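Local coordinates for uncharacterized protein (Streptococcus pneumoniae, PDB 3LFT) that binds L-tryptophan between two alpha/beta lobes and probably serves as the substrate-binding protein of an ABC transporter, at residues A[28-33]-A[246-251]; A[40-45]-A[52-57]; A[79-84]-A[107-112]; A[182-187]-A[210-215]. All coordinates share one frame; numbering follows the deposited sequence.

Contact 1 of 4, residues A[28-33]-A[246-251]; sequences AEEGYK and MIVQVL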
loop_
_atom_site.group_PDB
_atom_site.type_symbol
_atom_site.label_atom_id
_atom_site.label_comp_id
_atom_site.label_asym_id
_atom_site.label_seq_id
_atom_site.Cartn_x
_atom_site.Cartn_y
_atom_site.Cartn_z
ATOM N N ALA A 28 5.238 -20.663 -6.364
ATOM C CA ALA A 28 4.819 -21.884 -7.038
ATOM C C ALA A 28 5.396 -21.975 -8.452
ATOM O O ALA A 28 5.802 -23.057 -8.899
ATOM C CB ALA A 28 3.310 -21.965 -7.055
ATOM N N GLU A 29 5.465 -20.846 -9.153
ATOM C CA GLU A 29 6.012 -20.807 -10.515
ATOM C C GLU A 29 7.474 -21.273 -10.549
ATOM O O GLU A 29 7.936 -21.835 -11.540
ATOM C CB GLU A 29 5.855 -19.385 -11.080
ATOM C CG GLU A 29 6.287 -19.177 -12.521
ATOM C CD GLU A 29 6.222 -17.710 -12.925
ATOM O OE1 GLU A 29 6.874 -17.336 -13.917
ATOM O OE2 GLU A 29 5.531 -16.922 -12.247
ATOM N N GLU A 30 8.177 -21.047 -9.447
ATOM C CA GLU A 30 9.583 -21.434 -9.314
ATOM C C GLU A 30 9.768 -22.827 -8.702
ATOM O O GLU A 30 10.901 -23.266 -8.484
ATOM C CB GLU A 30 10.347 -20.384 -8.488
ATOM C CG GLU A 30 10.378 -18.975 -9.089
ATOM C CD GLU A 30 10.955 -18.958 -10.490
ATOM O OE1 GLU A 30 11.881 -19.745 -10.777
ATOM O OE2 GLU A 30 10.467 -18.152 -11.302
ATOM N N GLY A 31 8.663 -23.515 -8.426
ATOM C CA GLY A 31 8.712 -24.867 -7.846
ATOM C C GLY A 31 8.546 -24.940 -6.339
ATOM O O GLY A 31 8.533 -26.036 -5.765
ATOM N N TYR A 32 8.439 -23.785 -5.695
ATOM C CA TYR A 32 8.308 -23.741 -4.247
ATOM C C TYR A 32 6.831 -23.817 -3.868
ATOM O O TYR A 32 6.149 -22.809 -3.688
ATOM C CB TYR A 32 9.034 -22.524 -3.664
ATOM C CG TYR A 32 10.538 -22.580 -3.860
ATOM C CD1 TYR A 32 11.384 -22.983 -2.824
ATOM C CD2 TYR A 32 11.114 -22.259 -5.095
ATOM C CE1 TYR A 32 12.769 -23.035 -3.018
ATOM C CE2 TYR A 32 12.484 -22.316 -5.293
ATOM C CZ TYR A 32 13.306 -22.700 -4.255
ATOM O OH TYR A 32 14.673 -22.754 -4.453
ATOM N N LYS A 33 6.329 -25.048 -3.828
ATOM C CA LYS A 33 4.933 -25.319 -3.480
ATOM C C LYS A 33 4.832 -26.708 -2.865
ATOM O O LYS A 33 5.775 -27.493 -2.955
ATOM C CB LYS A 33 4.022 -25.211 -4.715
ATOM C CG LYS A 33 4.493 -26.043 -5.905
ATOM C CD LYS A 33 3.502 -26.048 -7.069
ATOM C CE LYS A 33 2.450 -27.139 -6.930
ATOM N NZ LYS A 33 1.217 -26.667 -6.236
HETATM N N MSE A 246 11.652 -12.669 -5.659
HETATM C CA MSE A 246 12.794 -12.227 -4.835
HETATM C C MSE A 246 13.014 -13.161 -3.652
HETATM O O MSE A 246 14.168 -13.407 -3.298
HETATM C CB MSE A 246 12.624 -10.780 -4.364
HETATM C CG MSE A 246 12.622 -9.811 -5.540
HETATM SE SE MSE A 246 12.670 -7.968 -4.978
HETATM C CE MSE A 246 14.541 -7.883 -4.472
ATOM N N ILE A 247 11.948 -13.710 -3.070
ATOM C CA ILE A 247 12.119 -14.693 -2.009
ATOM C C ILE A 247 12.942 -15.862 -2.552
ATOM O O ILE A 247 13.864 -16.332 -1.881
ATOM C CB ILE A 247 10.751 -15.190 -1.531
ATOM C CG1 ILE A 247 10.029 -14.082 -0.756
ATOM C CG2 ILE A 247 10.903 -16.419 -0.651
ATOM C CD1 ILE A 247 8.537 -14.371 -0.552
ATOM N N VAL A 248 12.611 -16.337 -3.751
ATOM C CA VAL A 248 13.339 -17.454 -4.332
ATOM C C VAL A 248 14.794 -17.075 -4.576
ATOM O O VAL A 248 15.701 -17.878 -4.301
ATOM C CB VAL A 248 12.649 -17.937 -5.617
ATOM C CG1 VAL A 248 13.516 -18.939 -6.378
ATOM C CG2 VAL A 248 11.293 -18.557 -5.259
ATOM N N GLN A 249 15.037 -15.868 -5.093
ATOM C CA GLN A 249 16.413 -15.434 -5.313
ATOM C C GLN A 249 17.231 -15.525 -4.017
ATOM O O GLN A 249 18.407 -15.939 -4.041
ATOM C CB GLN A 249 16.441 -13.988 -5.790
ATOM C CG GLN A 249 16.245 -13.710 -7.232
ATOM C CD GLN A 249 16.516 -12.237 -7.474
ATOM O OE1 GLN A 249 17.670 -11.806 -7.658
ATOM N NE2 GLN A 249 15.469 -11.448 -7.401
ATOM N N VAL A 250 16.633 -15.112 -2.902
ATOM C CA VAL A 250 17.315 -15.119 -1.617
ATOM C C VAL A 250 17.470 -16.538 -1.083
ATOM O O VAL A 250 18.544 -16.893 -0.596
ATOM C CB VAL A 250 16.673 -14.123 -0.607
ATOM C CG1 VAL A 250 17.349 -14.240 0.770
ATOM C CG2 VAL A 250 16.788 -12.690 -1.136
ATOM N N LEU A 251 16.447 -17.388 -1.237
ATOM C CA LEU A 251 16.595 -18.796 -0.850
ATOM C C LEU A 251 17.779 -19.419 -1.573
ATOM O O LEU A 251 18.525 -20.218 -0.977
ATOM C CB LEU A 251 15.319 -19.593 -1.121
ATOM C CG LEU A 251 14.122 -19.233 -0.253
ATOM C CD1 LEU A 251 12.877 -19.942 -0.753
ATOM C CD2 LEU A 251 14.380 -19.539 1.219
#
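Val248 and Tyr32 form the heart of this contact, with Leu251 beside them, where the Schellman motif that ends helix 14-29 meets the last turn of helix 236-251. Both elements belong to one alpha/beta lobe of a periplasmic-binding-protein fold. Gly31, at positive phi, supplies the reversal: its N bonds back to Ala28 O, and the chain then leads into Tyr32, the centre of an inverse gamma turn. With CG anti to its own carbonyl carbon (chi1 -65°), the tyrosine is directed at the neighbouring helix, its CD2 and CE2 meeting Val248 and its CD1 and CE1 meeting Leu251. Val248 uses both branches. CG2 lies 3.7 Å from Tyr32 CD2, and CG1, which approaches the ring obliquely, is equally close to Tyr32 CE2. The same two methyls also receive the aliphatic part of Glu30, whose CB comes to 3.8 Å from Val248 CG2.

CB and CG of Glu30 pack on the valine, and the bend at chi2 (-56°) turns the carboxylate aside to Lys245: OE2 makes a salt bridge to this lysine, which Glu29 also engages. The phenol oxygen of Tyr32 is hydrogen-bonded to Lys252 NZ, just past the end of helix 236-251. Leu27 of helix 14-29 touches both Tyr32 and Val248, continuing the seam toward the body of that helix. One turn on from Val248, Leu251 runs alongside the tyrosine, pointing the other way, and brings CD1 to 3.8 Å from Tyr32 CE1.

Contact 2 of 4, residues A[40-45]-A[52-57]; sequences DFMNSE and ATMSKQ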
loop_
_atom_site.group_PDB
_atom_site.type_symbol
_atom_site.label_atom_id
_atom_site.label_comp_id
_atom_site.label_asym_id
_atom_site.label_seq_id
_atom_site.Cartn_x
_atom_site.Cartn_y
_atom_site.Cartn_z
ATOM N N ASP A 40 5.098 -20.476 7.256
ATOM C CA ASP A 40 4.446 -20.117 8.523
ATOM C C ASP A 40 3.872 -18.706 8.389
ATOM O O ASP A 40 4.612 -17.720 8.432
ATOM C CB ASP A 40 5.420 -20.205 9.702
ATOM C CG ASP A 40 4.723 -20.095 11.067
ATOM O OD1 ASP A 40 3.481 -20.260 11.152
ATOM O OD2 ASP A 40 5.433 -19.869 12.062
ATOM N N PHE A 41 2.558 -18.636 8.225
ATOM C CA PHE A 41 1.846 -17.388 7.987
ATOM C C PHE A 41 1.196 -16.862 9.253
ATOM O O PHE A 41 0.504 -17.606 9.954
ATOM C CB PHE A 41 0.767 -17.593 6.917
ATOM C CG PHE A 41 -0.049 -16.357 6.644
ATOM C CD1 PHE A 41 0.378 -15.420 5.712
ATOM C CD2 PHE A 41 -1.226 -16.110 7.340
ATOM C CE1 PHE A 41 -0.366 -14.260 5.479
ATOM C CE2 PHE A 41 -1.982 -14.965 7.103
ATOM C CZ PHE A 41 -1.546 -14.034 6.156
HETATM N N MSE A 42 1.394 -15.572 9.513
HETATM C CA MSE A 42 0.764 -14.907 10.643
HETATM C C MSE A 42 0.224 -13.548 10.214
HETATM O O MSE A 42 0.787 -12.911 9.324
HETATM C CB MSE A 42 1.771 -14.707 11.781
HETATM C CG MSE A 42 2.505 -15.976 12.208
HETATM SE SE MSE A 42 3.448 -15.734 13.890
HETATM C CE MSE A 42 1.916 -16.026 15.057
ATOM N N ASN A 43 -0.852 -13.107 10.862
ATOM C CA ASN A 43 -1.472 -11.816 10.570
ATOM C C ASN A 43 -1.604 -11.042 11.885
ATOM O O ASN A 43 -2.242 -11.495 12.835
ATOM C CB ASN A 43 -2.848 -12.049 9.930
ATOM C CG ASN A 43 -3.468 -10.780 9.389
ATOM O OD1 ASN A 43 -3.368 -9.725 9.998
ATOM N ND2 ASN A 43 -4.128 -10.888 8.233
ATOM N N SER A 44 -0.940 -9.894 11.956
ATOM C CA SER A 44 -0.942 -9.067 13.167
ATOM C C SER A 44 -2.204 -8.204 13.352
ATOM O O SER A 44 -2.327 -7.518 14.385
ATOM C CB SER A 44 0.334 -8.237 13.269
ATOM O OG SER A 44 0.619 -7.590 12.039
ATOM N N GLU A 45 -3.143 -8.271 12.399
ATOM C CA GLU A 45 -4.466 -7.672 12.617
ATOM C C GLU A 45 -4.381 -6.160 12.873
ATOM O O GLU A 45 -5.201 -5.597 13.600
ATOM C CB GLU A 45 -5.166 -8.341 13.820
ATOM C CG GLU A 45 -5.174 -9.866 13.823
ATOM C CD GLU A 45 -5.984 -10.422 12.683
ATOM O OE1 GLU A 45 -6.127 -9.701 11.678
ATOM O OE2 GLU A 45 -6.473 -11.566 12.791
ATOM N N ALA A 52 4.984 -6.933 17.268
ATOM C CA ALA A 52 6.181 -7.211 18.063
ATOM C C ALA A 52 6.263 -8.689 18.467
ATOM O O ALA A 52 7.306 -9.319 18.307
ATOM C CB ALA A 52 6.235 -6.298 19.301
ATOM N N THR A 53 5.170 -9.237 18.976
ATOM C CA THR A 53 5.195 -10.609 19.456
ATOM C C THR A 53 5.386 -11.608 18.312
ATOM O O THR A 53 6.202 -12.530 18.399
ATOM C CB THR A 53 3.930 -10.883 20.269
ATOM O OG1 THR A 53 3.976 -10.053 21.449
ATOM C CG2 THR A 53 3.851 -12.326 20.686
HETATM N N MSE A 54 4.676 -11.385 17.217
HETATM C CA MSE A 54 4.772 -12.284 16.076
HETATM C C MSE A 54 6.119 -12.172 15.392
HETATM O O MSE A 54 6.682 -13.189 14.992
HETATM C CB MSE A 54 3.644 -12.040 15.084
HETATM C CG MSE A 54 2.297 -12.419 15.687
HETATM SE SE MSE A 54 0.814 -12.011 14.496
HETATM C CE MSE A 54 -0.574 -12.878 15.498
ATOM N N SER A 55 6.657 -10.962 15.262
ATOM C CA SER A 55 7.993 -10.811 14.678
ATOM C C SER A 55 9.034 -11.560 15.488
ATOM O O SER A 55 9.906 -12.245 14.927
ATOM C CB SER A 55 8.392 -9.346 14.581
ATOM O OG SER A 55 7.597 -8.631 13.644
ATOM N N LYS A 56 8.953 -11.447 16.813
ATOM C CA LYS A 56 9.902 -12.124 17.676
ATOM C C LYS A 56 9.859 -13.637 17.439
ATOM O O LYS A 56 10.903 -14.281 17.336
ATOM C CB LYS A 56 9.620 -11.747 19.136
ATOM C CG LYS A 56 10.592 -12.305 20.160
ATOM C CD LYS A 56 10.244 -11.755 21.538
ATOM C CE LYS A 56 11.325 -12.003 22.558
ATOM N NZ LYS A 56 10.782 -11.538 23.844
ATOM N N GLN A 57 8.657 -14.187 17.317
ATOM C CA GLN A 57 8.477 -15.615 17.066
ATOM C C GLN A 57 9.042 -16.018 15.703
ATOM O O GLN A 57 9.811 -16.974 15.603
ATOM C CB GLN A 57 6.986 -15.964 17.162
ATOM C CG GLN A 57 6.468 -15.957 18.588
ATOM C CD GLN A 57 4.956 -15.853 18.745
ATOM O OE1 GLN A 57 4.210 -15.521 17.813
ATOM N NE2 GLN A 57 4.501 -16.096 19.968
#
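Two selenomethionines, Met42 on strand 37-43 and Met54 on helix 48-58, carry the apolar part of this contact within a beta-alpha unit of the N-terminal lobe. The strand and helix segments run nearly antiparallel, at 168°, with their axes 9.5 Å apart. Met42 bends at its last torsion (chi3 82°), which swings CE across the stem of Met54, 3.7 Å from Met54 CG. The selenium of Met42 rests beside the same stem, its SE 3.9 Å from Met54 CB. Met54 instead stays extended beyond CG and reaches past Met42 to the end of the strand, where its SE lies 3.7 Å from Ser44 CA. The two side chains thus cross, each placing its far end against a different part of the other segment.

Contacts between apolar and polar atoms extend this patch. Met54 CE lies 3.4 Å from Asn43 O, while Met42 CE comes to 3.6 Å from Gln57 OE1, the glutamine chain crossing the methionine at about a right angle.

Hydrogen bonds shape the turn rather than bridge the segments. Asn43 OD1 accepts from Glu45 N at 2.8 Å in the carbonyl plane, an Asx turn that bends the chain as it leaves the strand. Ser44 OG is bonded to Phe10 O.

Strand 37-43 is an edge strand of the six-stranded parallel sheet and pairs with strand 3-9; helix 48-58 packs on one side, with Leu58 touching Met42, while on the other Phe41 stacks with Tyr20 of helix 14-29.

Contact 3 of 4, residues A[79-84]-A[107-112]; sequences SATKDL and GGNVTG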
loop_
_atom_site.group_PDB
_atom_site.type_symbol
_atom_site.label_atom_id
_atom_site.label_comp_id
_atom_site.label_asym_id
_atom_site.label_seq_id
_atom_site.Cartn_x
_atom_site.Cartn_y
_atom_site.Cartn_z
ATOM N N SER A 79 13.341 -5.045 12.859
ATOM C CA SER A 79 13.722 -4.687 14.216
ATOM C C SER A 79 14.120 -5.935 15.005
ATOM O O SER A 79 15.036 -5.899 15.827
ATOM C CB SER A 79 12.562 -3.971 14.906
ATOM O OG SER A 79 12.894 -3.653 16.238
ATOM N N ALA A 80 13.415 -7.038 14.743
ATOM C CA ALA A 80 13.576 -8.280 15.500
ATOM C C ALA A 80 14.823 -9.070 15.103
ATOM O O ALA A 80 15.297 -9.898 15.885
ATOM C CB ALA A 80 12.313 -9.140 15.353
ATOM N N THR A 81 15.343 -8.824 13.894
ATOM C CA THR A 81 16.564 -9.508 13.435
ATOM C C THR A 81 17.407 -8.636 12.530
ATOM O O THR A 81 16.875 -7.946 11.643
ATOM C CB THR A 81 16.243 -10.845 12.726
ATOM O OG1 THR A 81 17.476 -11.516 12.428
ATOM C CG2 THR A 81 15.429 -10.660 11.417
ATOM N N LYS A 82 18.718 -8.682 12.749
ATOM C CA LYS A 82 19.665 -7.971 11.896
ATOM C C LYS A 82 20.411 -8.936 10.974
ATOM O O LYS A 82 21.168 -8.505 10.096
ATOM C CB LYS A 82 20.669 -7.158 12.727
ATOM C CG LYS A 82 20.047 -6.234 13.785
ATOM C CD LYS A 82 19.037 -5.270 13.170
ATOM C CE LYS A 82 18.491 -4.269 14.190
ATOM N NZ LYS A 82 17.365 -3.478 13.605
ATOM N N ASP A 83 20.200 -10.237 11.162
ATOM C CA ASP A 83 21.000 -11.219 10.378
ATOM C C ASP A 83 20.190 -12.156 9.485
ATOM O O ASP A 83 20.692 -12.568 8.437
ATOM C CB ASP A 83 22.084 -11.965 11.204
ATOM C CG ASP A 83 21.547 -12.609 12.457
ATOM O OD1 ASP A 83 20.319 -12.795 12.570
ATOM O OD2 ASP A 83 22.369 -12.945 13.340
ATOM N N LEU A 84 18.939 -12.440 9.834
ATOM C CA LEU A 84 18.088 -13.279 8.997
ATOM C C LEU A 84 17.535 -12.422 7.843
ATOM O O LEU A 84 17.097 -11.306 8.090
ATOM C CB LEU A 84 16.937 -13.841 9.840
ATOM C CG LEU A 84 16.035 -14.855 9.149
ATOM C CD1 LEU A 84 16.770 -16.160 8.910
ATOM C CD2 LEU A 84 14.774 -15.078 9.978
ATOM N N GLY A 107 22.209 -2.731 2.011
ATOM C CA GLY A 107 23.295 -2.624 2.985
ATOM C C GLY A 107 23.170 -3.436 4.251
ATOM O O GLY A 107 24.128 -3.485 5.023
ATOM N N GLY A 108 22.017 -4.077 4.454
ATOM C CA GLY A 108 21.820 -4.939 5.631
ATOM C C GLY A 108 21.090 -6.204 5.224
ATOM O O GLY A 108 21.276 -6.723 4.109
ATOM N N ASN A 109 20.222 -6.686 6.107
ATOM C CA ASN A 109 19.521 -7.944 5.881
ATOM C C ASN A 109 18.148 -7.802 5.208
ATOM O O ASN A 109 17.415 -8.771 5.087
ATOM C CB ASN A 109 19.395 -8.722 7.190
ATOM C CG ASN A 109 18.549 -8.005 8.232
ATOM O OD1 ASN A 109 18.706 -6.806 8.475
ATOM N ND2 ASN A 109 17.702 -8.766 8.917
ATOM N N VAL A 110 17.821 -6.601 4.729
ATOM C CA VAL A 110 16.497 -6.307 4.178
ATOM C C VAL A 110 16.564 -5.954 2.688
ATOM O O VAL A 110 17.347 -5.112 2.284
ATOM C CB VAL A 110 15.833 -5.117 4.919
ATOM C CG1 VAL A 110 14.429 -4.879 4.393
ATOM C CG2 VAL A 110 15.818 -5.323 6.448
ATOM N N THR A 111 15.723 -6.581 1.879
ATOM C CA THR A 111 15.501 -6.141 0.488
ATOM C C THR A 111 14.046 -6.416 0.147
ATOM O O THR A 111 13.296 -6.840 1.025
ATOM C CB THR A 111 16.495 -6.815 -0.483
ATOM O OG1 THR A 111 16.330 -6.204 -1.765
ATOM C CG2 THR A 111 16.267 -8.298 -0.601
ATOM N N GLY A 112 13.648 -6.170 -1.099
ATOM C CA GLY A 112 12.291 -6.577 -1.520
ATOM C C GLY A 112 11.659 -5.646 -2.518
ATOM O O GLY A 112 12.348 -5.029 -3.324
HETATM O O HOH W 1 21.628 -5.883 9.028
#
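An asparagine that ties two loops together defines this contact: Asn109, just before strand 110-115, inserts its side-chain amide into the turn joining helix 71-80 to strand 86-89. ND2 gives two hydrogen bonds to backbone oxygens of that turn. The shorter and straighter runs from Asn109 ND2 to Leu84 O, 2.7 Å at 167°, with the acceptor in the amide plane. The second goes from Asn109 ND2 to Thr81 O, 3.0 Å at 151°, and approaches that carbonyl from above its plane. Two acceptors on one nitrogen fix the rotation of the amide. Asn109 CG sits between the backbone N and the carbonyl carbon (chi1 64°), a turn of the side chain that sends ND2 into the loop, and Asn109 CG then lies 3.3 Å from Lys82 O.

That carbonyl has a partner of its own: a water donates to Lys82 O at 2.9 Å and weakly accepts from Asn109 N, bridging the two backbones. The turn receiving the amide is itself shaped by Thr81, whose OG1 accepts from Leu84 N at 3.1 Å and from Asp83 N, an ST motif with an ST turn inside it.

The contact lies at the N-terminal ends of two neighbouring strands of the six-stranded parallel sheet. Strands 86-89 and 110-115 run side by side there, joined by backbone bonds from Val86 to Asn109 and Thr111, and Val86 also touches the side chains of Thr81 and Asn109.

Contact 4 of 4, residues A[182-187]-A[210-215]; sequences VMTSKV and QSSKKP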
loop_
_atom_site.group_PDB
_atom_site.type_symbol
_atom_site.label_atom_id
_atom_site.label_comp_id
_atom_site.label_asym_id
_atom_site.label_seq_id
_atom_site.Cartn_x
_atom_site.Cartn_y
_atom_site.Cartn_z
ATOM N N VAL A 182 -15.786 15.948 9.970
ATOM C CA VAL A 182 -15.142 17.256 10.055
ATOM C C VAL A 182 -14.565 17.707 8.704
ATOM O O VAL A 182 -14.830 18.814 8.228
ATOM C CB VAL A 182 -14.027 17.272 11.148
ATOM C CG1 VAL A 182 -13.220 18.573 11.094
ATOM C CG2 VAL A 182 -14.617 17.034 12.527
HETATM N N MSE A 183 -13.791 16.833 8.076
HETATM C CA MSE A 183 -13.090 17.229 6.870
HETATM C C MSE A 183 -14.031 17.545 5.717
HETATM O O MSE A 183 -13.738 18.415 4.923
HETATM C CB MSE A 183 -12.047 16.191 6.463
HETATM C CG MSE A 183 -12.618 14.934 5.822
HETATM SE SE MSE A 183 -11.324 13.518 5.720
HETATM C CE MSE A 183 -10.127 14.256 4.392
ATOM N N THR A 184 -15.178 16.875 5.646
ATOM C CA THR A 184 -16.042 17.056 4.473
ATOM C C THR A 184 -16.769 18.400 4.435
ATOM O O THR A 184 -17.316 18.769 3.402
ATOM C CB THR A 184 -17.004 15.863 4.196
ATOM O OG1 THR A 184 -17.858 15.621 5.316
ATOM C CG2 THR A 184 -16.248 14.584 3.818
ATOM N N SER A 185 -16.771 19.131 5.548
ATOM C CA SER A 185 -17.279 20.502 5.570
ATOM C C SER A 185 -16.183 21.501 5.194
ATOM O O SER A 185 -16.451 22.695 5.012
ATOM C CB SER A 185 -17.828 20.844 6.955
ATOM O OG SER A 185 -16.791 21.300 7.805
ATOM N N LYS A 186 -14.947 21.009 5.082
ATOM C CA LYS A 186 -13.770 21.856 4.844
ATOM C C LYS A 186 -13.123 21.687 3.469
ATOM O O LYS A 186 -12.365 22.561 3.018
ATOM C CB LYS A 186 -12.698 21.580 5.897
ATOM C CG LYS A 186 -13.066 22.055 7.305
ATOM C CD LYS A 186 -12.052 21.544 8.320
ATOM C CE LYS A 186 -12.283 22.129 9.704
ATOM N NZ LYS A 186 -11.922 23.578 9.732
ATOM N N VAL A 187 -13.388 20.556 2.820
ATOM C CA VAL A 187 -12.691 20.219 1.575
ATOM C C VAL A 187 -13.652 19.785 0.486
ATOM O O VAL A 187 -14.801 19.421 0.765
ATOM C CB VAL A 187 -11.605 19.123 1.781
ATOM C CG1 VAL A 187 -10.649 19.516 2.898
ATOM C CG2 VAL A 187 -12.239 17.753 2.065
ATOM N N GLN A 210 -21.443 9.437 2.869
ATOM C CA GLN A 210 -22.697 9.323 2.107
ATOM C C GLN A 210 -23.514 10.601 2.160
ATOM O O GLN A 210 -24.261 10.916 1.218
ATOM C CB GLN A 210 -23.589 8.168 2.595
ATOM C CG GLN A 210 -23.150 6.769 2.156
ATOM C CD GLN A 210 -23.149 6.561 0.636
ATOM O OE1 GLN A 210 -23.934 7.164 -0.098
ATOM N NE2 GLN A 210 -22.261 5.692 0.167
ATOM N N SER A 211 -23.424 11.327 3.266
ATOM C CA SER A 211 -24.219 12.543 3.415
ATOM C C SER A 211 -23.557 13.729 2.745
ATOM O O SER A 211 -24.240 14.672 2.338
ATOM C CB SER A 211 -24.469 12.846 4.895
ATOM O OG SER A 211 -23.249 12.885 5.604
ATOM N N SER A 212 -22.239 13.693 2.630
ATOM C CA SER A 212 -21.505 14.848 2.146
ATOM C C SER A 212 -21.326 14.828 0.645
ATOM O O SER A 212 -21.319 15.872 0.002
ATOM C CB SER A 212 -20.158 14.937 2.840
ATOM O OG SER A 212 -19.342 15.893 2.195
ATOM N N LYS A 213 -21.195 13.621 0.102
ATOM C CA LYS A 213 -21.114 13.382 -1.340
ATOM C C LYS A 213 -19.919 14.050 -2.016
ATOM O O LYS A 213 -20.017 14.538 -3.133
ATOM C CB LYS A 213 -22.449 13.680 -2.017
ATOM C CG LYS A 213 -23.611 12.954 -1.328
ATOM C CD LYS A 213 -24.888 13.066 -2.070
ATOM C CE LYS A 213 -26.057 12.777 -1.150
ATOM N NZ LYS A 213 -26.152 11.349 -0.739
ATOM N N LYS A 214 -18.799 14.063 -1.304
ATOM C CA LYS A 214 -17.541 14.549 -1.858
ATOM C C LYS A 214 -16.911 13.393 -2.606
ATOM O O LYS A 214 -16.992 12.260 -2.155
ATOM C CB LYS A 214 -16.569 14.968 -0.756
ATOM C CG LYS A 214 -17.088 16.014 0.195
ATOM C CD LYS A 214 -17.781 17.135 -0.547
ATOM C CE LYS A 214 -18.554 17.990 0.424
ATOM N NZ LYS A 214 -18.955 19.241 -0.229
ATOM N N PRO A 215 -16.253 13.662 -3.737
ATOM C CA PRO A 215 -15.527 12.552 -4.369
ATOM C C PRO A 215 -14.344 12.094 -3.518
ATOM O O PRO A 215 -13.663 12.922 -2.896
ATOM C CB PRO A 215 -15.015 13.171 -5.665
ATOM C CG PRO A 215 -15.013 14.637 -5.422
ATOM C CD PRO A 215 -16.155 14.910 -4.508
#
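Thr184 meets Ser212 and Lys214 through both of its side-chain branches. Its OG1 occupies the place between backbone N and carbonyl carbon (chi1 59°), while CG2 is anti to the carbonyl carbon and touches both the serine hydroxyl and the lysine chain. Ser212, in the one of its two conformers described here, has OG anti to the backbone N (chi1 169°), and this rotation lays the hydroxyl against the threonine stem. Thr184 OG1 and Ser212 OG are 3.5 Å apart, but the angle is poor for a hydrogen bond. Thr184 OG1 turns back instead to Val180 O in the preceding helical turn, where it is hydrogen-bonded.

The contact joins the end of helix 176-183 to the loop that precedes strand 216-218, in the second alpha/beta lobe of this periplasmic-binding-protein fold.

Lys214 is likewise modelled in two conformers. In the one described it bends at chi2 (-45°) and is extended thereafter, so the aliphatic chain folds over the turn following Thr184. Lys214 CG passes 4.0 Å from Thr184 CG2 on an oblique course. Farther along, Lys214 CE comes to 3.3 Å from Thr184 O, and Lys214 CD lies 4.0 Å from Val187 O. Lys213, by contrast, has its CB directed away from this interface; its chain curls back within the loop, and Lys213 NZ bonds to Gln210 O at 2.8 Å, nearly in line with the carbonyl bond.

Overall arrangement
From the N terminus, the chain opens contact 1 at the end of helix 14-29 and closes it only at helix 236-251, more than 200 residues later, so the other three contacts nest inside that loop. They follow in series. Contact 2 closes a short connection from strand 37-43 to helix 48-58, and contact 3 joins the turns leading into strands 86-89 and 110-115. Both reach the same six-stranded sheet and touch through Ser55 and Ala80. Contact 4, in the other lobe, ties the end of helix 176-183 to the loop before strand 216-218, its centre about 46 Å from that of contact 1. When the chain returns, Met246 packs on Thr111 and Gly112 of contact 3.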